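Local coordinates for protein alkylpurine DNA glycosylase AlkC (PDB 5VHV) that excises alkylated purine bases from damaged DNA as a glycosylase of base excision repair, without flipping the damaged nucleotide out of the helix, at residues His228-Leu233 with Leu242-Ala247. Sequence-based numbering, arbitrary orientation.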
loop_
_atom_site.group_PDB
_atom_site.type_symbol
_atom_site.label_atom_id
_atom_site.label_comp_id
_atom_site.label_asym_id
_atom_site.label_seq_id
_atom_site.Cartn_x
_atom_site.Cartn_y
_atom_site.Cartn_z
ATOM N N HIS A 228 -5.879 9.550 -5.602
ATOM C CA HIS A 228 -4.914 8.553 -5.161
ATOM C C HIS A 228 -5.106 7.209 -5.853
ATOM O O HIS A 228 -4.131 6.485 -6.042
ATOM C CB HIS A 228 -4.978 8.467 -3.640
ATOM C CG HIS A 228 -4.488 9.724 -3.003
ATOM N ND1 HIS A 228 -3.165 9.917 -2.668
ATOM C CD2 HIS A 228 -5.119 10.893 -2.743
ATOM C CE1 HIS A 228 -3.013 11.134 -2.173
ATOM N NE2 HIS A 228 -4.182 11.750 -2.216
ATOM N N ALA A 229 -6.329 6.902 -6.282
ATOM C CA ALA A 229 -6.588 5.715 -7.087
ATOM C C ALA A 229 -5.870 5.803 -8.423
ATOM O O ALA A 229 -5.373 4.800 -8.942
ATOM C CB ALA A 229 -8.093 5.580 -7.330
ATOM N N LEU A 230 -5.859 6.996 -9.013
ATOM C CA LEU A 230 -5.346 7.220 -10.351
ATOM C C LEU A 230 -3.874 7.603 -10.359
ATOM O O LEU A 230 -3.338 7.927 -11.422
ATOM C CB LEU A 230 -6.155 8.315 -11.040
ATOM C CG LEU A 230 -7.621 7.975 -11.357
ATOM C CD1 LEU A 230 -8.409 9.201 -11.790
ATOM C CD2 LEU A 230 -7.682 6.892 -12.418
ATOM N N ARG A 231 -3.198 7.518 -9.218
ATOM C CA ARG A 231 -1.855 8.095 -9.119
ATOM C C ARG A 231 -0.867 7.457 -10.084
ATOM O O ARG A 231 0.031 8.148 -10.581
ATOM C CB ARG A 231 -1.355 7.992 -7.685
ATOM C CG ARG A 231 -1.062 6.563 -7.168
ATOM C CD ARG A 231 -0.813 6.669 -5.682
ATOM N NE ARG A 231 -0.340 5.464 -5.023
ATOM C CZ ARG A 231 -1.110 4.580 -4.396
ATOM N NH1 ARG A 231 -2.422 4.703 -4.399
ATOM N NH2 ARG A 231 -0.547 3.578 -3.741
ATOM N N SER A 232 -0.987 6.151 -10.352
ATOM C CA SER A 232 -0.061 5.520 -11.285
ATOM C C SER A 232 -0.371 5.949 -12.713
ATOM O O SER A 232 0.534 6.287 -13.484
ATOM C CB SER A 232 -0.117 3.990 -11.140
ATOM O OG SER A 232 0.236 3.589 -9.821
ATOM N N LEU A 233 -1.651 5.993 -13.074
ATOM C CA LEU A 233 -2.005 6.429 -14.423
ATOM C C LEU A 233 -1.638 7.892 -14.651
ATOM O O LEU A 233 -1.241 8.259 -15.762
ATOM C CB LEU A 233 -3.495 6.206 -14.678
ATOM C CG LEU A 233 -3.953 4.737 -14.634
ATOM C CD1 LEU A 233 -5.451 4.598 -14.932
ATOM C CD2 LEU A 233 -3.161 3.893 -15.614
ATOM N N LEU A 242 -5.587 12.336 -16.227
ATOM C CA LEU A 242 -5.289 13.749 -16.031
ATOM C C LEU A 242 -6.543 14.608 -16.186
ATOM O O LEU A 242 -6.726 15.594 -15.461
ATOM C CB LEU A 242 -4.205 14.190 -17.016
ATOM C CG LEU A 242 -2.802 13.706 -16.609
ATOM C CD1 LEU A 242 -1.841 13.704 -17.809
ATOM C CD2 LEU A 242 -2.270 14.578 -15.497
ATOM N N THR A 243 -7.416 14.246 -17.126
ATOM C CA THR A 243 -8.633 15.020 -17.338
ATOM C C THR A 243 -9.524 14.970 -16.102
ATOM O O THR A 243 -10.141 15.976 -15.724
ATOM C CB THR A 243 -9.378 14.498 -18.573
ATOM O OG1 THR A 243 -8.582 14.697 -19.753
ATOM C CG2 THR A 243 -10.720 15.235 -18.776
ATOM N N LEU A 244 -9.607 13.810 -15.453
ATOM C CA LEU A 244 -10.372 13.734 -14.214
ATOM C C LEU A 244 -9.795 14.658 -13.150
ATOM O O LEU A 244 -10.532 15.145 -12.295
ATOM C CB LEU A 244 -10.415 12.278 -13.705
ATOM C CG LEU A 244 -11.390 11.389 -14.470
ATOM C CD1 LEU A 244 -11.053 9.936 -14.227
ATOM C CD2 LEU A 244 -12.827 11.680 -14.068
ATOM N N MET A 245 -8.489 14.927 -13.194
ATOM C CA MET A 245 -7.858 15.843 -12.256
ATOM C C MET A 245 -7.890 17.295 -12.720
ATOM O O MET A 245 -7.335 18.161 -12.034
ATOM C CB MET A 245 -6.404 15.412 -12.012
ATOM C CG MET A 245 -6.282 13.999 -11.468
ATOM S SD MET A 245 -7.002 13.877 -9.826
ATOM C CE MET A 245 -8.592 13.143 -10.147
ATOM N N GLY A 246 -8.538 17.588 -13.841
ATOM C CA GLY A 246 -8.589 18.940 -14.359
ATOM C C GLY A 246 -7.344 19.407 -15.071
ATOM O O GLY A 246 -7.238 20.607 -15.380
ATOM N N ALA A 247 -6.420 18.490 -15.375
ATOM C CA ALA A 247 -5.129 18.798 -15.980
ATOM C C ALA A 247 -4.893 17.982 -17.252
ATOM O O ALA A 247 -3.762 17.597 -17.564
ATOM C CB ALA A 247 -4.010 18.556 -14.968
#
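Leu230 brings its CD1 methyl against the flank of Leu244, meeting the CD1 methyl and, more loosely, the CB: Leu230 CD1 lies 3.7 Å from Leu244 CD1 and 4.1 Å from Leu244 CB. The two leucine side chains cross at about a right angle, and the overlap is confined to these few carbons. Met245 adds a looser touch, its terminal CE standing 4.3 Å from Leu230 CD1; chi1 and chi2 of -58° and -66° curl the chain and set SD, and chi3 of 101° turns CE toward Leu230. No hydrogen bond joins the segments, and only 113 Å² is buried over both sides. Leu230 sits at the break between helices 220-229 and 231-235, serving as N-cap residue of the second, while Leu244 ends helix 239-244 and Met245 follows directly after it. That end closes in a Schellman motif: Gly246 takes positive phi, Gly246 N bonds to Thr243 O at 3.0 Å, and Ala247 N reaches Leu242 O at 2.9 Å. The contact joins the interhelical break to the end of helix 239-244, shortly before the chain enters the beta domain at strand 253-265. Ile212 of helix 205-213 touches both leucines. At the same break, Arg231 NH1 donates to His228 O (3.0 Å) from above the carbonyl plane and also bonds Asn195 OD1, while the arginine packs on a modified base of the bound DNA.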